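Local coordinates for protein DNA polymerase III beta subunit (Streptococcus pyogenes, PDB 2AVT) that probably encircles DNA as a dimeric ring and tethers the replicative DNA polymerase to its template, making synthesis processive, at residues G47-G50 with Q51-I54; F225-P228 with S229-L232; F233-E236 with H237-F240. All blocks are in the same frame, centred on the assembly; numbering follows the deposited sequence.

Interaction 1. Residues G47-G50 with Q51-I54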
ATOM      1  N   GLY A  47      14.772 -19.172  -7.181  1.00 20.87           N
ATOM      2  CA  GLY A  47      14.003 -18.188  -7.922  1.00 19.68           C
ATOM      3  C   GLY A  47      14.986 -17.275  -8.642  1.00 20.81           C
ATOM      4  O   GLY A  47      16.111 -17.066  -8.152  1.00 17.02           O
ATOM      5  N   SER A  48      14.591 -16.754  -9.804  1.00 19.40           N
ATOM      6  CA  SER A  48      15.444 -15.844 -10.572  1.00 22.91           C
ATOM      7  C   SER A  48      14.620 -15.010 -11.539  1.00 23.47           C
ATOM      8  O   SER A  48      13.545 -15.431 -11.983  1.00 21.58           O
ATOM      9  CB  SER A  48      16.529 -16.607 -11.342  1.00 23.42           C
ATOM     10  OG  SER A  48      15.960 -17.481 -12.292  1.00 26.47           O
ATOM     11  N   ASN A  49      15.134 -13.826 -11.861  1.00 22.67           N
ATOM     12  CA  ASN A  49      14.442 -12.897 -12.748  1.00 23.01           C
ATOM     13  C   ASN A  49      15.354 -12.358 -13.847  1.00 25.53           C
ATOM     14  O   ASN A  49      15.066 -11.311 -14.419  1.00 23.34           O
ATOM     15  CB  ASN A  49      13.900 -11.720 -11.941  1.00 20.27           C
ATOM     16  CG  ASN A  49      15.017 -10.888 -11.289  1.00 24.77           C
ATOM     17  OD1 ASN A  49      16.198 -11.097 -11.550  1.00 23.50           O
ATOM     18  ND2 ASN A  49      14.634  -9.948 -10.449  1.00 26.04           N
ATOM     19  N   GLY A  50      16.449 -13.060 -14.124  1.00 26.82           N
ATOM     20  CA  GLY A  50      17.365 -12.606 -15.157  1.00 32.34           C
ATOM     21  C   GLY A  50      18.453 -11.667 -14.650  1.00 33.22           C
ATOM     22  O   GLY A  50      19.487 -11.509 -15.296  1.00 33.80           O
ATOM     23  N   GLN A  51      18.224 -11.040 -13.499  1.00 33.83           N
ATOM     24  CA  GLN A  51      19.204 -10.125 -12.915  1.00 34.90           C
ATOM     25  C   GLN A  51      19.816 -10.798 -11.682  1.00 35.25           C
ATOM     26  O   GLN A  51      21.044 -10.837 -11.531  1.00 35.91           O
ATOM     27  CB  GLN A  51      18.527  -8.810 -12.517  1.00 37.36           C
ATOM     28  CG  GLN A  51      19.473  -7.624 -12.327  1.00 43.52           C
ATOM     29  CD  GLN A  51      20.016  -7.087 -13.644  1.00 45.43           C
ATOM     30  OE1 GLN A  51      19.256  -6.689 -14.524  1.00 50.55           O
ATOM     31  NE2 GLN A  51      21.332  -7.071 -13.781  1.00 46.38           N
ATOM     32  N   ILE A  52      18.957 -11.322 -10.803  1.00 30.35           N
ATOM     33  CA  ILE A  52      19.414 -12.025  -9.606  1.00 28.93           C
ATOM     34  C   ILE A  52      18.806 -13.419  -9.541  1.00 30.64           C
ATOM     35  O   ILE A  52      17.814 -13.718 -10.220  1.00 28.16           O
ATOM     36  CB  ILE A  52      19.033 -11.285  -8.290  1.00 28.16           C
ATOM     37  CG1 ILE A  52      17.516 -11.178  -8.163  1.00 29.58           C
ATOM     38  CG2 ILE A  52      19.656  -9.895  -8.258  1.00 27.05           C
ATOM     39  CD1 ILE A  52      17.058 -10.437  -6.916  1.00 30.64           C
ATOM     40  N   SER A  53      19.427 -14.268  -8.730  1.00 27.67           N
ATOM     41  CA  SER A  53      18.969 -15.625  -8.498  1.00 28.74           C
ATOM     42  C   SER A  53      19.174 -15.892  -7.015  1.00 29.48           C
ATOM     43  O   SER A  53      20.227 -15.552  -6.451  1.00 30.74           O
ATOM     44  CB  SER A  53      19.782 -16.646  -9.295  1.00 29.72           C
ATOM     45  OG  SER A  53      19.585 -16.492 -10.690  1.00 37.59           O
ATOM     46  N   ILE A  54      18.170 -16.484  -6.386  1.00 26.67           N
ATOM     47  CA  ILE A  54      18.244 -16.822  -4.971  1.00 26.52           C
ATOM     48  C   ILE A  54      18.022 -18.313  -4.770  1.00 26.28           C
ATOM     49  O   ILE A  54      17.017 -18.858  -5.227  1.00 26.12           O
ATOM     50  CB  ILE A  54      17.181 -16.069  -4.153  1.00 25.23           C
ATOM     51  CG1 ILE A  54      17.468 -14.568  -4.183  1.00 25.43           C
ATOM     52  CG2 ILE A  54      17.184 -16.558  -2.701  1.00 24.73           C
ATOM     53  CD1 ILE A  54      16.413 -13.751  -3.488  1.00 26.50           C
TER

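Interaction 2. Residues F225-P228 with S229-L232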
ATOM      1  N   PHE A 225      31.940 -14.140  -3.400  1.00 37.82           N
ATOM      2  CA  PHE A 225      32.769 -14.727  -4.449  1.00 37.45           C
ATOM      3  C   PHE A 225      32.563 -13.966  -5.753  1.00 39.19           C
ATOM      4  O   PHE A 225      31.454 -13.506  -6.042  1.00 37.65           O
ATOM      5  CB  PHE A 225      32.417 -16.199  -4.664  1.00 35.24           C
ATOM      6  CG  PHE A 225      32.543 -17.038  -3.431  1.00 36.62           C
ATOM      7  CD1 PHE A 225      33.748 -17.631  -3.104  1.00 35.70           C
ATOM      8  CD2 PHE A 225      31.460 -17.221  -2.587  1.00 34.65           C
ATOM      9  CE1 PHE A 225      33.871 -18.392  -1.958  1.00 37.76           C
ATOM     10  CE2 PHE A 225      31.577 -17.978  -1.446  1.00 36.06           C
ATOM     11  CZ  PHE A 225      32.783 -18.566  -1.125  1.00 36.95           C
ATOM     12  N   PHE A 226      33.627 -13.831  -6.539  1.00 39.33           N
ATOM     13  CA  PHE A 226      33.530 -13.110  -7.801  1.00 39.73           C
ATOM     14  C   PHE A 226      33.816 -13.962  -9.023  1.00 41.40           C
ATOM     15  O   PHE A 226      34.552 -14.945  -8.964  1.00 40.98           O
ATOM     16  CB  PHE A 226      34.497 -11.921  -7.840  1.00 39.02           C
ATOM     17  CG  PHE A 226      34.334 -10.949  -6.710  1.00 37.84           C
ATOM     18  CD1 PHE A 226      34.831 -11.242  -5.447  1.00 37.26           C
ATOM     19  CD2 PHE A 226      33.721  -9.725  -6.919  1.00 37.89           C
ATOM     20  CE1 PHE A 226      34.724 -10.324  -4.413  1.00 38.92           C
ATOM     21  CE2 PHE A 226      33.608  -8.800  -5.890  1.00 40.84           C
ATOM     22  CZ  PHE A 226      34.112  -9.101  -4.634  1.00 39.07           C
ATOM     23  N   SER A 227      33.211 -13.559 -10.134  1.00 42.55           N
ATOM     24  CA  SER A 227      33.401 -14.194 -11.428  1.00 42.45           C
ATOM     25  C   SER A 227      33.302 -12.975 -12.328  1.00 42.89           C
ATOM     26  O   SER A 227      32.941 -11.890 -11.866  1.00 43.14           O
ATOM     27  CB  SER A 227      32.279 -15.188 -11.747  1.00 43.37           C
ATOM     28  OG  SER A 227      31.165 -14.541 -12.334  1.00 42.71           O
ATOM     29  N   PRO A 228      33.626 -13.118 -13.618  1.00 43.23           N
ATOM     30  CA  PRO A 228      33.534 -11.939 -14.486  1.00 42.24           C
ATOM     31  C   PRO A 228      32.104 -11.441 -14.704  1.00 42.56           C
ATOM     32  O   PRO A 228      31.858 -10.231 -14.749  1.00 40.71           O
ATOM     33  CB  PRO A 228      34.174 -12.416 -15.791  1.00 42.62           C
ATOM     34  CG  PRO A 228      35.113 -13.506 -15.342  1.00 42.43           C
ATOM     35  CD  PRO A 228      34.288 -14.233 -14.313  1.00 43.21           C
ATOM     36  N   SER A 229      31.164 -12.373 -14.828  1.00 41.75           N
ATOM     37  CA  SER A 229      29.774 -12.010 -15.088  1.00 43.67           C
ATOM     38  C   SER A 229      28.881 -11.804 -13.870  1.00 43.12           C
ATOM     39  O   SER A 229      27.861 -11.123 -13.959  1.00 43.84           O
ATOM     40  CB  SER A 229      29.135 -13.047 -16.021  1.00 44.01           C
ATOM     41  OG  SER A 229      29.340 -14.363 -15.533  1.00 45.79           O
ATOM     42  N   GLN A 230      29.245 -12.385 -12.735  1.00 42.59           N
ATOM     43  CA  GLN A 230      28.427 -12.213 -11.543  1.00 42.85           C
ATOM     44  C   GLN A 230      29.165 -12.329 -10.221  1.00 42.67           C
ATOM     45  O   GLN A 230      30.321 -12.765 -10.157  1.00 42.84           O
ATOM     46  CB  GLN A 230      27.255 -13.203 -11.546  1.00 44.20           C
ATOM     47  CG  GLN A 230      27.537 -14.536 -12.212  1.00 45.53           C
ATOM     48  CD  GLN A 230      26.441 -15.561 -11.957  1.00 46.19           C
ATOM     49  OE1 GLN A 230      25.261 -15.225 -11.871  1.00 46.84           O
ATOM     50  NE2 GLN A 230      26.831 -16.817 -11.845  1.00 41.99           N
ATOM     51  N   ILE A 231      28.475 -11.921  -9.165  1.00 39.28           N
ATOM     52  CA  ILE A 231      29.011 -11.981  -7.821  1.00 36.72           C
ATOM     53  C   ILE A 231      28.047 -12.843  -7.006  1.00 36.20           C
ATOM     54  O   ILE A 231      26.826 -12.781  -7.195  1.00 32.47           O
ATOM     55  CB  ILE A 231      29.131 -10.561  -7.222  1.00 37.74           C
ATOM     56  CG1 ILE A 231      29.575 -10.629  -5.762  1.00 38.65           C
ATOM     57  CG2 ILE A 231      27.814  -9.829  -7.346  1.00 40.51           C
ATOM     58  CD1 ILE A 231      29.709  -9.261  -5.124  1.00 36.55           C
ATOM     59  N   LEU A 232      28.605 -13.678  -6.137  1.00 34.02           N
ATOM     60  CA  LEU A 232      27.814 -14.560  -5.295  1.00 32.35           C
ATOM     61  C   LEU A 232      27.978 -14.186  -3.825  1.00 33.50           C
ATOM     62  O   LEU A 232      29.099 -14.120  -3.319  1.00 31.83           O
ATOM     63  CB  LEU A 232      28.252 -16.015  -5.500  1.00 29.88           C
ATOM     64  CG  LEU A 232      27.899 -17.061  -4.430  1.00 30.17           C
ATOM     65  CD1 LEU A 232      26.386 -17.244  -4.300  1.00 27.95           C
ATOM     66  CD2 LEU A 232      28.552 -18.375  -4.806  1.00 28.81           C
TER

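Interaction 3. Residues F233-E236 with H237-F240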
ATOM      1  N   PHE A 233      26.862 -13.903  -3.159  1.00 32.13           N
ATOM      2  CA  PHE A 233      26.881 -13.605  -1.735  1.00 32.17           C
ATOM      3  C   PHE A 233      26.328 -14.878  -1.111  1.00 32.72           C
ATOM      4  O   PHE A 233      25.253 -15.341  -1.505  1.00 31.74           O
ATOM      5  CB  PHE A 233      25.967 -12.428  -1.388  1.00 31.23           C
ATOM      6  CG  PHE A 233      26.377 -11.130  -2.007  1.00 31.01           C
ATOM      7  CD1 PHE A 233      25.966 -10.795  -3.285  1.00 31.39           C
ATOM      8  CD2 PHE A 233      27.150 -10.225  -1.298  1.00 30.83           C
ATOM      9  CE1 PHE A 233      26.310  -9.585  -3.835  1.00 31.56           C
ATOM     10  CE2 PHE A 233      27.500  -9.010  -1.846  1.00 27.06           C
ATOM     11  CZ  PHE A 233      27.080  -8.688  -3.113  1.00 33.08           C
ATOM     12  N   ARG A 234      27.042 -15.445  -0.143  1.00 32.70           N
ATOM     13  CA  ARG A 234      26.609 -16.690   0.468  1.00 33.90           C
ATOM     14  C   ARG A 234      26.664 -16.764   1.993  1.00 35.29           C
ATOM     15  O   ARG A 234      27.660 -16.387   2.619  1.00 35.45           O
ATOM     16  CB  ARG A 234      27.431 -17.848  -0.111  1.00 34.67           C
ATOM     17  CG  ARG A 234      26.904 -19.219   0.251  1.00 38.60           C
ATOM     18  CD  ARG A 234      27.785 -20.327  -0.299  1.00 41.97           C
ATOM     19  NE  ARG A 234      29.111 -20.327   0.313  1.00 45.75           N
ATOM     20  CZ  ARG A 234      30.057 -21.220   0.042  1.00 47.45           C
ATOM     21  NH1 ARG A 234      29.824 -22.188  -0.831  1.00 47.73           N
ATOM     22  NH2 ARG A 234      31.239 -21.143   0.640  1.00 49.06           N
ATOM     23  N   SER A 235      25.573 -17.254   2.575  1.00 33.93           N
ATOM     24  CA  SER A 235      25.462 -17.457   4.012  1.00 34.07           C
ATOM     25  C   SER A 235      25.376 -18.969   4.161  1.00 34.26           C
ATOM     26  O   SER A 235      25.615 -19.699   3.200  1.00 35.33           O
ATOM     27  CB  SER A 235      24.191 -16.801   4.567  1.00 34.45           C
ATOM     28  OG  SER A 235      23.018 -17.375   4.018  1.00 31.41           O
ATOM     29  N   GLU A 236      25.028 -19.452   5.342  1.00 35.99           N
ATOM     30  CA  GLU A 236      24.931 -20.891   5.542  1.00 36.12           C
ATOM     31  C   GLU A 236      23.859 -21.561   4.676  1.00 33.01           C
ATOM     32  O   GLU A 236      24.089 -22.618   4.106  1.00 30.95           O
ATOM     33  CB  GLU A 236      24.661 -21.202   7.013  1.00 39.31           C
ATOM     34  CG  GLU A 236      25.879 -21.043   7.908  1.00 48.47           C
ATOM     35  CD  GLU A 236      27.046 -21.900   7.447  1.00 52.17           C
ATOM     36  OE1 GLU A 236      26.812 -23.069   7.070  1.00 56.21           O
ATOM     37  OE2 GLU A 236      28.197 -21.412   7.466  1.00 54.63           O
ATOM     38  N   HIS A 237      22.693 -20.943   4.561  1.00 31.03           N
ATOM     39  CA  HIS A 237      21.627 -21.561   3.775  1.00 32.39           C
ATOM     40  C   HIS A 237      21.158 -20.761   2.574  1.00 31.28           C
ATOM     41  O   HIS A 237      20.261 -21.197   1.850  1.00 30.07           O
ATOM     42  CB  HIS A 237      20.432 -21.858   4.682  1.00 34.77           C
ATOM     43  CG  HIS A 237      20.792 -22.648   5.899  1.00 34.00           C
ATOM     44  ND1 HIS A 237      20.838 -22.094   7.160  1.00 37.20           N
ATOM     45  CD2 HIS A 237      21.188 -23.936   6.038  1.00 35.75           C
ATOM     46  CE1 HIS A 237      21.250 -23.005   8.024  1.00 36.21           C
ATOM     47  NE2 HIS A 237      21.469 -24.131   7.368  1.00 37.83           N
ATOM     48  N   ILE A 238      21.767 -19.598   2.352  1.00 30.80           N
ATOM     49  CA  ILE A 238      21.369 -18.750   1.238  1.00 28.13           C
ATOM     50  C   ILE A 238      22.481 -18.396   0.266  1.00 30.03           C
ATOM     51  O   ILE A 238      23.561 -17.945   0.667  1.00 30.28           O
ATOM     52  CB  ILE A 238      20.781 -17.421   1.736  1.00 26.77           C
ATOM     53  CG1 ILE A 238      19.587 -17.685   2.656  1.00 24.59           C
ATOM     54  CG2 ILE A 238      20.386 -16.557   0.544  1.00 25.98           C
ATOM     55  CD1 ILE A 238      19.076 -16.440   3.352  1.00 24.36           C
ATOM     56  N   SER A 239      22.218 -18.609  -1.018  1.00 28.43           N
ATOM     57  CA  SER A 239      23.174 -18.237  -2.054  1.00 27.13           C
ATOM     58  C   SER A 239      22.451 -17.211  -2.917  1.00 26.80           C
ATOM     59  O   SER A 239      21.400 -17.486  -3.503  1.00 25.23           O
ATOM     60  CB  SER A 239      23.590 -19.447  -2.880  1.00 28.23           C
ATOM     61  OG  SER A 239      24.405 -20.306  -2.111  1.00 26.33           O
ATOM     62  N   PHE A 240      23.009 -16.014  -2.962  1.00 26.04           N
ATOM     63  CA  PHE A 240      22.432 -14.907  -3.710  1.00 26.61           C
ATOM     64  C   PHE A 240      23.398 -14.500  -4.835  1.00 26.47           C
ATOM     65  O   PHE A 240      24.512 -14.024  -4.568  1.00 26.33           O
ATOM     66  CB  PHE A 240      22.209 -13.749  -2.732  1.00 24.23           C
ATOM     67  CG  PHE A 240      21.490 -12.558  -3.309  1.00 28.47           C
ATOM     68  CD1 PHE A 240      22.201 -11.503  -3.861  1.00 29.97           C
ATOM     69  CD2 PHE A 240      20.115 -12.441  -3.205  1.00 29.48           C
ATOM     70  CE1 PHE A 240      21.553 -10.354  -4.287  1.00 30.84           C
ATOM     71  CE2 PHE A 240      19.464 -11.289  -3.631  1.00 29.83           C
ATOM     72  CZ  PHE A 240      20.184 -10.248  -4.170  1.00 28.22           C
TER
HETATM   73  O   HOH W   1      21.681 -18.576   6.107  1.00 29.56           O

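Interaction 1. Residues G47-G50 with Q51-I54
N49 closes a tight beta hairpin between strands 42-48 and 52-59 by folding its side-chain amide back across the turn and meeting I52 there. The N49 side chain forms an Asx turn: OD1 accepts the backbone N-H of Q51, and it also takes that of I52 in a nearly straight bond (171°). Both donors sit out of the amide plane, the Q51 N-H more so, tilted by 30°. The torsion that puts CG between the backbone N and the carbonyl carbon (chi1 64°) brings OD1 to these two nitrogens, where the double grip holds the amide in place. Asparagine suits the position because its short arm supplies a carbonyl to the turn, while the backbone N of N49 is bonded to I52 O at 3.1 Å. G50 can take a positive phi because it has no CB to press on the N49 carbonyl oxygen. The CG1 branch of I52 crosses the amide at a slant, 3.9 Å from N49 ND2, before the side chain continues to helix 205-214. Farther from the turn, G47 and I54 form a hydrogen-bonded antiparallel pair, with I54 N 2.8 Å from G47 O. Between lies the non-hydrogen-bonded pair S48 and S53, whose small side chains share the face opposite I54 and let the strands come close, CA to CA 4.1 Å. The hydroxyl of S48 is hydrogen-bonded to Y123 OH, while S53 OG leans against S48 CB, 3.1 Å away.

Interaction 2. Residues F225-P228 with S229-L232
F225 and L232 are joined by two straight backbone hydrogen bonds, F225 N to L232 O at 2.8 Å and L232 N to F225 O at 2.9 Å, which make them the hydrogen-bonded pair of an antiparallel beta hairpin. Toward the turn a side chain replaces part of this ladder: S227 OG accepts the N-H of Q230 at 2.9 Å. With chi1 at 85°, the S227 hydroxyl leans across to the returning strand, so serine serves here as a short polar arm that takes up a backbone N-H. The backbone bond from S227 N to Q230 O is bent (128°) and weak, and the hydroxyl adds a second link, to Q230 N. P228 and S229 occupy the two corner positions with the backbone angles of a type I turn; the proline ring holds phi at -67°, close to the value of the first corner of such a turn, and its lack of an N-H costs nothing there.

Outward from the polar ladder, each face of the hairpin carries an apolar pair lying side by side and pointing the same way. On one face the F225 ring meets L232 obliquely, CD2 to CD2 3.8 Å. On the other, F226 CE2 lies 4.0 Å from I231 CD1. The extended I231 chain, CG1 anti to the backbone N, also reaches over to the paired strand, CG1 lying 3.4 Å from F225 O. Large side chains suit both pairs because each has neighbours to pack on: F225 meets T131 and P134, and the F226 ring meets that of F199. Strand 230-234 is flanked on its far edge by strand 238-243, with which the backbone of I231 is hydrogen-bonded at T242, while strand 135-138 borders strand 221-226.

Interaction 3. Residues F233-E236 with H237-F240
F233 begins the hairpin by pairing with F240 through two backbone bonds, F233 N to F240 O at 2.7 Å and F240 N to F233 O at 2.8 Å. Their side chains lie alongside on one face, F233 CD1 approaching the edge of the F240 ring, 3.9 Å from its CD1. Different first torsions, -64° for F233 and -174° for F240, let both rings share this buried face, where F233 also meets F211 of helix 205-214. R234 follows on the other face. Its CA makes a CA-H...O contact with I238 O at 3.3 Å, and its aliphatic CG rests 3.6 Å from S239 OG; the long chain then leads away to a salt bridge between its NH2 and E223. S235 ends the paired stretch: its N-H bonds I238 O at 2.9 Å, while its hydroxyl accepts a weak, bent bond from I238 N. A water bridges S235 OG and H237 N, satisfying a turn N-H. Serine is short enough to place its oxygen within reach of both partners. E236 rounds the corner, its CB lying over one face of the H237 ring in a CH-pi contact, 4.1 Å from the centroid and 17° off the normal. These two polar residues are exposed, as befits a corner. E236 and H237 have type I turn angles, and the whole is a two-residue beta hairpin, in which the S235 hydroxyl takes a weak bond from the N-H of I238 across the turn, within the long antiparallel sheet of this DNA polymerase III beta subunit, packed against helix 205-214.

From the N terminus, interaction 1 comes first, turning strand 42-48 into strand 52-59. Much later interaction 2 turns strand 221-226 into 230-234, and interaction 3 immediately turns that same strand into 238-243. The three hairpins run in series and neither nest nor cross. Interactions 2 and 3 form a meander within the central domain and touch through L232 and F240, with F225 reaching R234. Interaction 1 belongs to the N-terminal domain, yet strands 52-59 and 238-243 are neighbours in one antiparallel sheet, and I54 CG1 packs 3.5 Å from F240 CD2. That junction, backed by helix 205-214, ties the two domains together.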